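PDB 2R6H: NADH:ubiquinone oxidoreductase, Na translocating, F subunit from Porphyromonas gingivalis, which binds flavin-adenine dinucleotide and has the two-domain build of the ferredoxin-reductase-like flavoproteins, an antiparallel beta barrel joined to a Rossmann-type NAD-binding domain. Local coordinates for residues V20-K25 with K197-Y202; V29-G34 with N99-N104; F39-Y44 with N93-G98; G148-Q153 with E257-G262. One frame throughout, in Å; residues are numbered along the deposited sequence. Where two conformers were deposited one is given.

Contact 1 (V20-K25 with K197-Y202). With SO4 (sulfate ion), chain F.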
# COMPACT_ATOMS: atom_id res chain seq x y z
N VAL A 20 -9.55 -5.22 2.77
CA VAL A 20 -9.15 -5.58 1.43
C VAL A 20 -8.08 -6.72 1.49
O VAL A 20 -7.87 -7.48 0.53
CB VAL A 20 -8.73 -4.30 0.67
CG1 VAL A 20 -7.22 -4.08 0.71
CG2 VAL A 20 -9.26 -4.34 -0.74
N SER A 21 -7.44 -6.84 2.65
CA SER A 21 -6.64 -8.01 2.98
C SER A 21 -6.82 -8.18 4.47
O SER A 21 -7.72 -7.58 5.04
CB SER A 21 -5.18 -7.77 2.71
OG SER A 21 -4.69 -6.84 3.66
N THR A 22 -5.96 -8.96 5.11
CA THR A 22 -6.14 -9.18 6.55
C THR A 22 -5.86 -7.94 7.41
O THR A 22 -6.53 -7.71 8.42
CB THR A 22 -5.32 -10.34 7.06
OG1 THR A 22 -5.82 -11.56 6.49
CG2 THR A 22 -5.46 -10.42 8.57
N PHE A 23 -4.87 -7.15 7.02
CA PHE A 23 -4.51 -6.00 7.81
C PHE A 23 -4.53 -4.67 7.02
O PHE A 23 -4.01 -3.65 7.49
CB PHE A 23 -3.16 -6.24 8.44
CG PHE A 23 -3.15 -7.40 9.37
CD1 PHE A 23 -4.05 -7.46 10.43
CD2 PHE A 23 -2.26 -8.43 9.19
CE1 PHE A 23 -4.04 -8.54 11.30
CE2 PHE A 23 -2.25 -9.51 10.05
CZ PHE A 23 -3.13 -9.57 11.10
N ILE A 24 -5.13 -4.69 5.84
CA ILE A 24 -5.29 -3.45 5.08
C ILE A 24 -6.75 -3.20 4.72
O ILE A 24 -7.36 -3.96 3.97
CB ILE A 24 -4.42 -3.45 3.84
CG1 ILE A 24 -3.03 -3.96 4.22
CG2 ILE A 24 -4.34 -2.05 3.27
CD1 ILE A 24 -2.12 -4.15 3.06
N LYS A 25 -7.30 -2.13 5.28
CA LYS A 25 -8.61 -1.65 4.88
C LYS A 25 -8.48 -0.71 3.70
O LYS A 25 -7.52 0.07 3.61
CB LYS A 25 -9.32 -0.95 6.04
CG LYS A 25 -10.17 -1.87 6.84
CD LYS A 25 -10.52 -1.28 8.18
CE LYS A 25 -11.42 -2.23 8.95
NZ LYS A 25 -12.60 -2.63 8.13
N LYS A 197 -1.96 -16.13 -0.79
CA LYS A 197 -3.00 -15.80 -1.76
C LYS A 197 -4.10 -14.90 -1.21
O LYS A 197 -4.59 -14.04 -1.92
CB LYS A 197 -3.63 -17.03 -2.39
CG LYS A 197 -4.49 -16.66 -3.58
CD LYS A 197 -4.86 -17.86 -4.46
CE LYS A 197 -6.22 -18.45 -4.07
NZ LYS A 197 -7.02 -18.85 -5.27
N ASN A 198 -4.49 -15.11 0.05
CA ASN A 198 -5.60 -14.38 0.65
C ASN A 198 -5.32 -12.89 0.77
O ASN A 198 -6.25 -12.07 0.87
CB ASN A 198 -5.91 -14.96 2.04
CG ASN A 198 -7.23 -14.46 2.63
OD1 ASN A 198 -8.27 -14.45 1.96
ND2 ASN A 198 -7.19 -14.06 3.89
N GLU A 199 -4.04 -12.54 0.75
CA GLU A 199 -3.62 -11.17 1.02
C GLU A 199 -3.45 -10.30 -0.23
O GLU A 199 -3.02 -9.15 -0.15
CB GLU A 199 -2.34 -11.18 1.85
CG GLU A 199 -2.58 -11.03 3.34
CD GLU A 199 -3.60 -12.01 3.90
OE1 GLU A 199 -3.28 -13.21 4.05
OE2 GLU A 199 -4.72 -11.57 4.22
N ILE A 200 -3.80 -10.84 -1.39
CA ILE A 200 -3.70 -10.07 -2.61
C ILE A 200 -4.94 -9.20 -2.78
O ILE A 200 -6.04 -9.61 -2.42
CB ILE A 200 -3.61 -10.99 -3.81
CG1 ILE A 200 -2.41 -11.92 -3.67
CG2 ILE A 200 -3.54 -10.17 -5.11
CD1 ILE A 200 -2.58 -13.27 -4.36
N PHE A 201 -4.76 -8.00 -3.30
CA PHE A 201 -5.90 -7.17 -3.67
C PHE A 201 -5.57 -6.28 -4.87
O PHE A 201 -4.40 -6.04 -5.18
CB PHE A 201 -6.41 -6.34 -2.49
CG PHE A 201 -5.35 -5.50 -1.82
CD1 PHE A 201 -5.25 -4.15 -2.10
CD2 PHE A 201 -4.46 -6.07 -0.92
CE1 PHE A 201 -4.28 -3.37 -1.48
CE2 PHE A 201 -3.49 -5.29 -0.31
CZ PHE A 201 -3.40 -3.94 -0.59
N TYR A 202 -6.62 -5.82 -5.55
CA TYR A 202 -6.51 -5.01 -6.77
C TYR A 202 -6.04 -5.80 -7.98
O TYR A 202 -5.69 -5.21 -8.99
CB TYR A 202 -5.59 -3.80 -6.58
CG TYR A 202 -6.12 -2.75 -5.64
CD1 TYR A 202 -7.48 -2.45 -5.59
CD2 TYR A 202 -5.26 -2.04 -4.82
CE1 TYR A 202 -7.96 -1.49 -4.73
CE2 TYR A 202 -5.72 -1.08 -3.95
CZ TYR A 202 -7.07 -0.80 -3.91
OH TYR A 202 -7.52 0.17 -3.05
S SO4 F . -9.75 -7.71 -6.85
O1 SO4 F . -8.95 -7.96 -5.66
O2 SO4 F . -8.89 -7.76 -8.03
O3 SO4 F . -10.79 -8.73 -6.98
O4 SO4 F . -10.36 -6.39 -6.73
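Thr22 and Glu199 form the polar part of this contact, in which the beta-hairpin turn between strands 9-19 and 24-30 of the FAD-binding barrel meets the loop that leads into helix 203-212 of the Rossmann-type domain. Thr22 OG1 donates to Glu199 OE2 at 2.5 Å, and Thr22 N reaches the same oxygen in a weak bond of 3.0 Å. Both donors can converge on one atom because OG1 sits beside the backbone N (chi1 -67°). The glutamate chain is bent at its second torsion, and the hydroxyl comes from above the carboxylate plane. Behind this grip the turn holds its own shape, with Ile24 O accepting from both Val20 N and Ser21 N. Asn198 brings ND2 to 3.9 Å from Thr22 OG1, but this nitrogen is hydrogen-bonded to the carbonyl of Arg64.

Further along, polar bonding gives way to apolar packing around Phe201, the aromatic residue that Val20, Ser21 and Ile24 surround. Val20 CG1 rides over one face of its ring, 3.5 Å from the centroid and 16° off the normal, a CH-pi contact. Ile24 CD1 approaches the ring obliquely, 3.8 Å from Phe201 CE2, and Ser21 CB lies near CD2. Two elements distant in sequence are thus joined by one shared carboxylate oxygen and one aromatic ring, here at the boundary between the two domains. Past Phe201, Tyr202 stands at the N-cap position of helix 203-212. There a sulfate ion, probably from the crystallisation liquor, is hydrogen-bonded to Glu204 N and takes a weak bond from Tyr202 N to its O1 at 3.2 Å.

Contact 2 (V29-G34 with N99-N104). With FAD (flavin-adenine dinucleotide), chain H.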
# COMPACT_ATOMS: atom_id res chain seq x y z
N VAL A 29 -12.84 8.00 1.06
CA VAL A 29 -13.50 9.21 1.55
C VAL A 29 -13.91 10.13 0.40
O VAL A 29 -13.28 10.12 -0.66
CB VAL A 29 -12.61 9.99 2.56
CG1 VAL A 29 -12.36 9.14 3.82
CG2 VAL A 29 -11.29 10.39 1.90
N LYS A 30 -14.96 10.93 0.60
CA LYS A 30 -15.44 11.84 -0.44
C LYS A 30 -15.35 13.30 -0.01
O LYS A 30 -15.69 13.65 1.12
CB LYS A 30 -16.89 11.49 -0.83
CG LYS A 30 -17.43 12.27 -2.03
CD LYS A 30 -18.94 12.05 -2.20
CE LYS A 30 -19.71 12.62 -1.00
NZ LYS A 30 -21.18 12.74 -1.22
N LEU A 31 -14.90 14.17 -0.92
CA LEU A 31 -14.81 15.60 -0.60
C LEU A 31 -16.18 16.25 -0.71
O LEU A 31 -17.08 15.68 -1.33
CB LEU A 31 -13.77 16.31 -1.48
CG LEU A 31 -12.35 16.28 -0.89
CD1 LEU A 31 -11.88 14.85 -0.71
CD2 LEU A 31 -11.36 17.04 -1.74
N PRO A 32 -16.35 17.43 -0.08
CA PRO A 32 -17.61 18.19 -0.17
C PRO A 32 -18.00 18.37 -1.64
O PRO A 32 -17.10 18.42 -2.47
CB PRO A 32 -17.25 19.55 0.43
CG PRO A 32 -16.13 19.26 1.37
CD PRO A 32 -15.36 18.10 0.78
N GLU A 33 -19.29 18.46 -1.96
CA GLU A 33 -19.70 18.60 -3.36
C GLU A 33 -18.93 19.68 -4.11
O GLU A 33 -18.63 20.75 -3.57
CB GLU A 33 -21.21 18.82 -3.51
CG GLU A 33 -21.93 17.62 -4.13
CD GLU A 33 -23.41 17.89 -4.39
OE1 GLU A 33 -23.78 18.08 -5.57
OE2 GLU A 33 -24.19 17.90 -3.42
N GLY A 34 -18.59 19.39 -5.36
CA GLY A 34 -17.86 20.31 -6.21
C GLY A 34 -16.49 20.70 -5.67
O GLY A 34 -15.89 21.66 -6.13
N ASN A 99 -12.62 13.98 -6.14
CA ASN A 99 -13.18 14.07 -4.79
C ASN A 99 -13.62 12.78 -4.12
O ASN A 99 -14.22 12.79 -3.05
CB ASN A 99 -14.21 15.23 -4.64
CG ASN A 99 -15.58 14.91 -5.21
OD1 ASN A 99 -16.20 13.89 -4.89
ND2 ASN A 99 -16.09 15.83 -6.03
N ILE A 100 -13.31 11.65 -4.76
CA ILE A 100 -13.36 10.37 -4.07
C ILE A 100 -11.92 9.90 -3.91
O ILE A 100 -11.32 9.38 -4.85
CB ILE A 100 -14.14 9.28 -4.85
CG1 ILE A 100 -15.48 9.82 -5.39
CG2 ILE A 100 -14.37 8.06 -3.97
CD1 ILE A 100 -16.68 9.35 -4.62
N ILE A 101 -11.37 10.12 -2.73
CA ILE A 101 -10.00 9.73 -2.45
C ILE A 101 -9.96 8.34 -1.85
O ILE A 101 -10.64 8.06 -0.88
CB ILE A 101 -9.31 10.72 -1.49
CG1 ILE A 101 -9.31 12.11 -2.11
CG2 ILE A 101 -7.90 10.27 -1.19
CD1 ILE A 101 -9.03 12.10 -3.59
N THR A 102 -9.15 7.46 -2.43
CA THR A 102 -9.02 6.11 -1.90
C THR A 102 -7.70 5.95 -1.13
O THR A 102 -6.66 6.36 -1.61
CB THR A 102 -9.10 5.07 -3.03
OG1 THR A 102 -10.36 5.18 -3.69
CG2 THR A 102 -8.98 3.69 -2.47
N LEU A 103 -7.75 5.35 0.05
CA LEU A 103 -6.51 5.04 0.76
C LEU A 103 -6.37 3.54 1.11
O LEU A 103 -7.35 2.79 1.09
CB LEU A 103 -6.37 5.93 2.01
CG LEU A 103 -6.52 7.44 1.78
CD1 LEU A 103 -6.37 8.20 3.08
CD2 LEU A 103 -5.52 7.95 0.79
N ASN A 104 -5.14 3.11 1.39
CA ASN A 104 -4.89 1.76 1.89
C ASN A 104 -4.24 1.85 3.24
O ASN A 104 -3.10 2.29 3.34
CB ASN A 104 -3.94 1.02 0.96
CG ASN A 104 -4.54 0.72 -0.36
OD1 ASN A 104 -5.72 0.99 -0.60
ND2 ASN A 104 -3.73 0.17 -1.26
PA FAD H . 1.93 4.75 15.53
O1A FAD H . 2.74 5.80 14.78
O2A FAD H . 1.29 5.25 16.83
O5B FAD H . 2.85 3.44 15.84
C5B FAD H . 3.35 2.65 14.78
C4B FAD H . 3.76 1.27 15.30
O4B FAD H . 4.76 1.41 16.29
C3B FAD H . 2.59 0.53 15.94
O3B FAD H . 2.55 -0.77 15.40
C2B FAD H . 2.91 0.46 17.41
O2B FAD H . 2.52 -0.79 17.94
C1B FAD H . 4.43 0.62 17.43
N9A FAD H . 4.97 1.20 18.69
C8A FAD H . 4.55 2.33 19.37
N7A FAD H . 5.34 2.49 20.47
C5A FAD H . 6.25 1.48 20.51
C6A FAD H . 7.28 1.16 21.40
N6A FAD H . 7.46 1.86 22.52
N1A FAD H . 8.07 0.04 21.17
C2A FAD H . 7.84 -0.76 20.06
N3A FAD H . 6.82 -0.44 19.18
C4A FAD H . 6.03 0.66 19.40
N1 FAD H . 0.71 3.89 5.82
C2 FAD H . -0.32 3.23 5.20
O2 FAD H . -0.85 2.30 5.79
N3 FAD H . -0.73 3.61 3.93
C4 FAD H . -0.12 4.67 3.27
O4 FAD H . -0.45 5.06 2.13
C4X FAD H . 0.91 5.33 3.91
N5 FAD H . 1.52 6.38 3.26
C5X FAD H . 2.56 7.04 3.89
C6 FAD H . 3.18 8.09 3.22
C7 FAD H . 4.22 8.78 3.82
C7M FAD H . 4.86 9.92 3.07
C8 FAD H . 4.64 8.41 5.10
C8M FAD H . 5.77 9.13 5.76
C9 FAD H . 4.02 7.35 5.76
C9A FAD H . 2.98 6.66 5.16
N10 FAD H . 2.36 5.60 5.81
C10 FAD H . 1.33 4.94 5.18
C1' FAD H . 2.62 5.27 7.25
C2' FAD H . 1.58 5.99 8.10
O2' FAD H . 1.72 7.37 7.92
C3' FAD H . 1.71 5.66 9.58
O3' FAD H . 3.06 5.67 9.99
C4' FAD H . 1.05 4.32 9.87
O4' FAD H . -0.33 4.51 9.69
C5' FAD H . 1.29 3.88 11.30
O5' FAD H . 1.10 4.99 12.14
P FAD H . 0.09 4.88 13.39
O1P FAD H . -0.25 6.26 13.91
O2P FAD H . -1.13 4.09 13.00
O3P FAD H . 0.91 4.06 14.48
O HOH W 1 -19.00 14.93 -3.54
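Val29 and Ile101 face each other as a hydrogen-bonded pair of antiparallel strands, linked by Val29 N to Ile101 O at 2.9 Å and by Ile101 N to Val29 O at 2.8 Å. Lys30 and Ile100 follow as the non-hydrogen-bonded pair. Beyond the strand ends, Leu31 N donates to Asn99 O, which prolongs the ladder by one rung. CA-H...O contacts from Ile100 CA to Val29 O and from Lys30 CA to Asn99 O fill in between these bonds.

The contact has two unlike sides. On the buried one, Val29 CG2 lies 3.9 Å from Ile101 CB, and Leu31 CD1 reaches Ile101 CG1; these branched ends cross at a slant and mesh as part of the barrel core. Asn99 belongs to both sides: its CB packs 3.4 Å from Leu31 CB, while its amide turns to the looser side. There Lys30 and Asn99 run side by side in the same direction, with Lys30 CG 3.5 Å from Asn99 OD1, before the lysine chain bends at chi3 (64°) and its amine leads away. This end is hydrated: one water donates both to Leu31 O and to Asn99 OD1. The other half of that amide, Asn99 ND2, is bonded to the carbonyl of Glu35, so the side chain ties the strand start to the loop after Gly34.

Further along strand 100-106, Asn104 O accepts from FAD N3 at 2.8 Å. Within the barrel, strand 24-30 lies between strands 9-19 and 100-106. Met143 of strand 140-147 packs under Val29, Leu31 and Ile101, whereas Ile100 lies against Val28 and Leu15 on the other face.

Contact 3 (F39-Y44 with N93-G98). With FAD (flavin-adenine dinucleotide), chain H.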
# COMPACT_ATOMS: atom_id res chain seq x y z
N PHE A 39 -3.75 16.47 -7.47
CA PHE A 39 -2.51 15.89 -6.98
C PHE A 39 -1.76 15.15 -8.06
O PHE A 39 -2.35 14.75 -9.05
CB PHE A 39 -2.76 14.98 -5.77
CG PHE A 39 -3.56 13.74 -6.09
CD1 PHE A 39 -2.93 12.51 -6.23
CD2 PHE A 39 -4.93 13.79 -6.23
CE1 PHE A 39 -3.66 11.37 -6.51
CE2 PHE A 39 -5.66 12.65 -6.51
CZ PHE A 39 -5.03 11.44 -6.65
N LYS A 40 -0.46 14.98 -7.89
CA LYS A 40 0.31 14.14 -8.80
C LYS A 40 0.41 12.72 -8.20
O LYS A 40 0.46 12.58 -6.97
CB LYS A 40 1.69 14.75 -9.07
CG LYS A 40 1.64 16.09 -9.83
CD LYS A 40 3.02 16.63 -10.22
CE LYS A 40 3.58 16.02 -11.53
NZ LYS A 40 3.24 16.79 -12.79
N SER A 41 0.42 11.69 -9.04
CA SER A 41 0.30 10.30 -8.56
C SER A 41 1.46 9.87 -7.70
O SER A 41 2.61 9.91 -8.13
CB SER A 41 0.18 9.34 -9.72
OG SER A 41 -0.62 9.91 -10.72
N GLY A 42 1.16 9.43 -6.48
CA GLY A 42 2.22 9.07 -5.57
C GLY A 42 2.36 10.09 -4.46
O GLY A 42 3.16 9.88 -3.54
N SER A 43 1.60 11.17 -4.53
CA SER A 43 1.56 12.14 -3.43
C SER A 43 0.70 11.58 -2.30
O SER A 43 -0.06 10.62 -2.50
CB SER A 43 1.00 13.49 -3.88
OG SER A 43 2.03 14.37 -4.30
N TYR A 44 0.81 12.18 -1.12
CA TYR A 44 0.04 11.68 0.02
C TYR A 44 -0.77 12.78 0.66
O TYR A 44 -0.54 13.96 0.42
CB TYR A 44 0.95 11.05 1.07
CG TYR A 44 1.94 12.00 1.70
CD1 TYR A 44 1.65 12.64 2.91
CD2 TYR A 44 3.16 12.25 1.11
CE1 TYR A 44 2.57 13.50 3.50
CE2 TYR A 44 4.08 13.11 1.69
CZ TYR A 44 3.78 13.74 2.88
OH TYR A 44 4.70 14.59 3.44
N ASN A 93 -5.84 6.05 -5.74
CA ASN A 93 -6.51 6.20 -7.01
C ASN A 93 -5.76 7.23 -7.82
O ASN A 93 -4.96 7.99 -7.28
CB ASN A 93 -7.98 6.60 -6.83
CG ASN A 93 -8.88 6.08 -7.97
OD1 ASN A 93 -8.42 5.39 -8.89
ND2 ASN A 93 -10.17 6.42 -7.89
N TYR A 94 -5.99 7.23 -9.12
CA TYR A 94 -5.31 8.14 -10.01
C TYR A 94 -5.96 9.52 -9.97
O TYR A 94 -7.12 9.66 -9.58
CB TYR A 94 -5.23 7.57 -11.43
CG TYR A 94 -6.52 7.49 -12.20
CD1 TYR A 94 -6.51 7.41 -13.59
CD2 TYR A 94 -7.75 7.50 -11.56
CE1 TYR A 94 -7.67 7.34 -14.32
CE2 TYR A 94 -8.93 7.43 -12.29
CZ TYR A 94 -8.89 7.35 -13.67
OH TYR A 94 -10.05 7.29 -14.42
N PRO A 95 -5.19 10.54 -10.36
CA PRO A 95 -5.57 11.94 -10.18
C PRO A 95 -6.81 12.33 -10.96
O PRO A 95 -7.36 13.41 -10.72
CB PRO A 95 -4.36 12.69 -10.72
CG PRO A 95 -3.24 11.74 -10.58
CD PRO A 95 -3.82 10.41 -10.89
N ALA A 96 -7.25 11.45 -11.86
CA ALA A 96 -8.43 11.73 -12.68
C ALA A 96 -9.72 11.70 -11.85
O ALA A 96 -10.75 12.20 -12.29
CB ALA A 96 -8.51 10.77 -13.85
N GLU A 97 -9.66 11.10 -10.66
CA GLU A 97 -10.78 11.20 -9.73
C GLU A 97 -10.44 12.16 -8.60
O GLU A 97 -9.59 11.88 -7.77
CB GLU A 97 -11.20 9.85 -9.18
CG GLU A 97 -12.25 9.98 -8.08
CD GLU A 97 -13.48 10.79 -8.52
OE1 GLU A 97 -13.78 11.84 -7.89
OE2 GLU A 97 -14.16 10.36 -9.49
N GLY A 98 -11.14 13.29 -8.58
CA GLY A 98 -10.79 14.40 -7.71
C GLY A 98 -11.37 14.39 -6.31
O GLY A 98 -10.67 14.77 -5.38
PA FAD H . 1.93 4.75 15.53
O1A FAD H . 2.74 5.80 14.78
O2A FAD H . 1.29 5.25 16.83
O5B FAD H . 2.85 3.44 15.84
C5B FAD H . 3.35 2.65 14.78
C4B FAD H . 3.76 1.27 15.30
O4B FAD H . 4.76 1.41 16.29
C3B FAD H . 2.59 0.53 15.94
O3B FAD H . 2.55 -0.77 15.40
C2B FAD H . 2.91 0.46 17.41
O2B FAD H . 2.52 -0.79 17.94
C1B FAD H . 4.43 0.62 17.43
N9A FAD H . 4.97 1.20 18.69
C8A FAD H . 4.55 2.33 19.37
N7A FAD H . 5.34 2.49 20.47
C5A FAD H . 6.25 1.48 20.51
C6A FAD H . 7.28 1.16 21.40
N6A FAD H . 7.46 1.86 22.52
N1A FAD H . 8.07 0.04 21.17
C2A FAD H . 7.84 -0.76 20.06
N3A FAD H . 6.82 -0.44 19.18
C4A FAD H . 6.03 0.66 19.40
N1 FAD H . 0.71 3.89 5.82
C2 FAD H . -0.32 3.23 5.20
O2 FAD H . -0.85 2.30 5.79
N3 FAD H . -0.73 3.61 3.93
C4 FAD H . -0.12 4.67 3.27
O4 FAD H . -0.45 5.06 2.13
C4X FAD H . 0.91 5.33 3.91
N5 FAD H . 1.52 6.38 3.26
C5X FAD H . 2.56 7.04 3.89
C6 FAD H . 3.18 8.09 3.22
C7 FAD H . 4.22 8.78 3.82
C7M FAD H . 4.86 9.92 3.07
C8 FAD H . 4.64 8.41 5.10
C8M FAD H . 5.77 9.13 5.76
C9 FAD H . 4.02 7.35 5.76
C9A FAD H . 2.98 6.66 5.16
N10 FAD H . 2.36 5.60 5.81
C10 FAD H . 1.33 4.94 5.18
C1' FAD H . 2.62 5.27 7.25
C2' FAD H . 1.58 5.99 8.10
O2' FAD H . 1.72 7.37 7.92
C3' FAD H . 1.71 5.66 9.58
O3' FAD H . 3.06 5.67 9.99
C4' FAD H . 1.05 4.32 9.87
O4' FAD H . -0.33 4.51 9.69
C5' FAD H . 1.29 3.88 11.30
O5' FAD H . 1.10 4.99 12.14
P FAD H . 0.09 4.88 13.39
O1P FAD H . -0.25 6.26 13.91
O2P FAD H . -1.13 4.09 13.00
O3P FAD H . 0.91 4.06 14.48
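Phe39 lays one face of its ring against Pro95, whose CB stands 4.3 Å above the plane near the ring centre, while Pro95 CG lies 4.1 Å from Phe39 CE1. The two side chains cross at about a right angle and join the chain leading into one beta turn to a second turn, at one end of the FAD-binding barrel. Lys40 to Ser43 form a type II turn closed by Ser43 N to Lys40 O, with Gly42 at its third position; Tyr94 to Glu97 form a type I turn that carries Pro95 at its second.

The rim of the phenyl ring is met by backbone oxygens. Asn93 O lies at the edge, in plane, 3.5 Å from Phe39 CZ. Glu97 O also lies near the ring plane. Phe39 CG sits between its own N and carbonyl carbon (chi1 67°), which swings the ring across to the proline. Ser41 OG lies against Pro95 CG and CD, 3.2 Å from Pro95 CG, and His177 of helix 168-181 touches both residues. This packing therefore brings two barrel turns against a helix of the Rossmann-type domain. The first turn runs directly into Tyr44, part of the FAD pocket, whose CD2 lies 3.5 Å from the flavin methyl C7M, held over one face of the tyrosine ring.

Contact 4 (G148-Q153 with E257-G262)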
# COMPACT_ATOMS: atom_id res chain seq x y z
N GLY A 148 4.17 15.77 -0.95
CA GLY A 148 5.16 14.75 -1.23
C GLY A 148 5.77 14.89 -2.61
O GLY A 148 5.26 15.63 -3.45
N ASP A 149 6.87 14.19 -2.84
CA ASP A 149 7.70 14.43 -4.02
C ASP A 149 7.78 13.18 -4.89
O ASP A 149 8.38 13.20 -5.97
CB ASP A 149 9.11 14.87 -3.60
CG ASP A 149 9.76 15.77 -4.63
OD1 ASP A 149 9.73 15.43 -5.83
OD2 ASP A 149 10.30 16.83 -4.23
N PHE A 150 7.18 12.09 -4.43
CA PHE A 150 7.37 10.79 -5.04
C PHE A 150 6.61 10.68 -6.36
O PHE A 150 5.42 10.34 -6.37
CB PHE A 150 6.93 9.67 -4.08
CG PHE A 150 7.09 8.29 -4.65
CD1 PHE A 150 5.99 7.45 -4.78
CD2 PHE A 150 8.33 7.83 -5.05
CE1 PHE A 150 6.14 6.18 -5.30
CE2 PHE A 150 8.48 6.56 -5.57
CZ PHE A 150 7.38 5.73 -5.69
N HIS A 151 7.24 10.94 -7.54
CA HIS A 151 6.51 11.05 -8.80
C HIS A 151 7.23 10.37 -9.97
O HIS A 151 8.45 10.26 -9.98
CB HIS A 151 6.24 12.52 -9.15
CG HIS A 151 5.51 13.29 -8.08
ND1 HIS A 151 5.93 14.53 -7.65
CD2 HIS A 151 4.40 13.00 -7.38
CE1 HIS A 151 5.11 14.96 -6.71
NE2 HIS A 151 4.17 14.06 -6.53
N ILE A 152 6.45 9.98 -10.98
CA ILE A 152 6.99 9.40 -12.20
C ILE A 152 7.98 10.34 -12.87
O ILE A 152 7.77 11.55 -12.91
CB ILE A 152 5.87 9.05 -13.20
CG1 ILE A 152 4.73 8.30 -12.50
CG2 ILE A 152 6.42 8.23 -14.36
CD1 ILE A 152 3.44 8.29 -13.28
N GLN A 153 9.06 9.77 -13.39
CA GLN A 153 10.04 10.54 -14.14
C GLN A 153 9.63 10.68 -15.60
O GLN A 153 9.12 9.74 -16.21
CB GLN A 153 11.43 9.90 -14.05
CG GLN A 153 11.87 9.61 -12.63
CD GLN A 153 12.02 10.87 -11.80
OE1 GLN A 153 12.90 11.69 -12.05
NE2 GLN A 153 11.16 11.03 -10.80
N GLU A 257 14.18 2.32 -14.44
CA GLU A 257 13.79 3.10 -13.28
C GLU A 257 13.01 2.17 -12.39
O GLU A 257 12.14 1.44 -12.85
CB GLU A 257 12.96 4.33 -13.68
CG GLU A 257 13.81 5.54 -14.07
CD GLU A 257 13.17 6.43 -15.13
OE1 GLU A 257 11.93 6.32 -15.34
OE2 GLU A 257 13.92 7.23 -15.75
N TYR A 258 13.38 2.17 -11.11
CA TYR A 258 12.76 1.30 -10.12
C TYR A 258 11.87 2.12 -9.19
O TYR A 258 12.34 2.96 -8.43
CB TYR A 258 13.86 0.61 -9.30
CG TYR A 258 14.67 -0.33 -10.14
CD1 TYR A 258 15.77 0.10 -10.84
CD2 TYR A 258 14.31 -1.66 -10.24
CE1 TYR A 258 16.50 -0.76 -11.63
CE2 TYR A 258 15.04 -2.53 -11.02
CZ TYR A 258 16.13 -2.07 -11.71
OH TYR A 258 16.84 -2.95 -12.48
N TYR A 259 10.56 1.89 -9.26
CA TYR A 259 9.68 2.54 -8.31
C TYR A 259 9.23 1.51 -7.30
O TYR A 259 8.52 0.58 -7.64
CB TYR A 259 8.50 3.20 -9.02
CG TYR A 259 8.93 4.23 -10.05
CD1 TYR A 259 9.01 5.58 -9.73
CD2 TYR A 259 9.27 3.85 -11.33
CE1 TYR A 259 9.42 6.51 -10.67
CE2 TYR A 259 9.67 4.77 -12.28
CZ TYR A 259 9.75 6.10 -11.94
OH TYR A 259 10.15 7.00 -12.89
N MSE A 260 9.65 1.65 -6.06
CA MSE A 260 9.19 0.72 -5.05
C MSE A 260 8.58 1.41 -3.85
O MSE A 260 8.94 2.53 -3.52
CB MSE A 260 10.31 -0.22 -4.60
CG MSE A 260 11.04 0.21 -3.35
SE MSE A 260 12.41 -1.10 -2.87
CE MSE A 260 11.36 -2.71 -3.14
N CYS A 261 7.62 0.74 -3.23
CA CYS A 261 7.12 1.15 -1.93
C CYS A 261 6.72 -0.08 -1.14
O CYS A 261 5.97 -0.92 -1.63
CB CYS A 261 5.93 2.09 -2.06
SG CYS A 261 5.50 2.84 -0.48
N GLY A 262 7.23 -0.17 0.07
CA GLY A 262 6.95 -1.30 0.94
C GLY A 262 7.79 -1.18 2.18
O GLY A 262 8.50 -0.18 2.37
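Tyr259 reaches across to Gln153 from a strand of the parallel Rossmann-type sheet and accepts a nearly straight hydrogen bond from Gln153 N at its OH, 3.0 Å long with an angle of 161° at the hydrogen. The same hydroxyl donates to Glu257 OE1 at 3.1 Å, coming from above the carboxylate plane. One phenol oxygen therefore links the segment that leaves the FAD-binding barrel to a carboxylate two residues back on its own strand. Gln153 CG and CB also lie against that oxygen. The glutamine chain is bent at chi2 (-63°), which turns its amide back so that NE2 donates to His151 O at 2.9 Å.

Apolar neighbours complete the first shell. Phe150 CE2 comes to the edge of the tyrosine ring, 4.3 Å from Tyr259 CD1, and Ile152 crosses the phenol at about a right angle with CG2 beside OH.

A second shell fixes these groups. Glu257 OE1 forms a salt bridge with Arg186 and OE2 is bonded to Thr155, so the carboxylate that takes the phenol proton is held at both oxygens and probably favours the charged form. The ring of Tyr259 is stacked on Phe285 of the neighbouring strand 284-287. The parts that touch, 150-153 and 257-260, run 160° apart, and side chains bridge them. Toward the strand's far end lies Gly262, first glycine of a possible Rossmann-type GxGxxA turn. Two residues before it, the carbonyl O of Met260, a selenomethionine, sits oblique to the Phe150 ring, 4.2 Å from Phe150 CZ.

The four contacts follow one two-domain flavoprotein from barrel to Rossmann-type sheet. Contacts 1 and 2 share strand 24-30; their centres are 21 Å apart, yet they touch where Ile24 CG2 packs 3.9 Å from Asn104 CB, next to the flavin. Contact 3 is nested in sequence inside the loop closed by contact 2, with centres 11 Å apart, and the two meet FAD separately, at its dimethylbenzene end and its N3. Contact 4 adjoins contact 3, with Tyr44 CE2 3.5 Å from Gly148 CA. Contacts 1 and 4 lie on opposite sides of the chain's centre, about 10 Å apart at their nearest atoms, and each joins barrel-derived chain to the Rossmann-type domain.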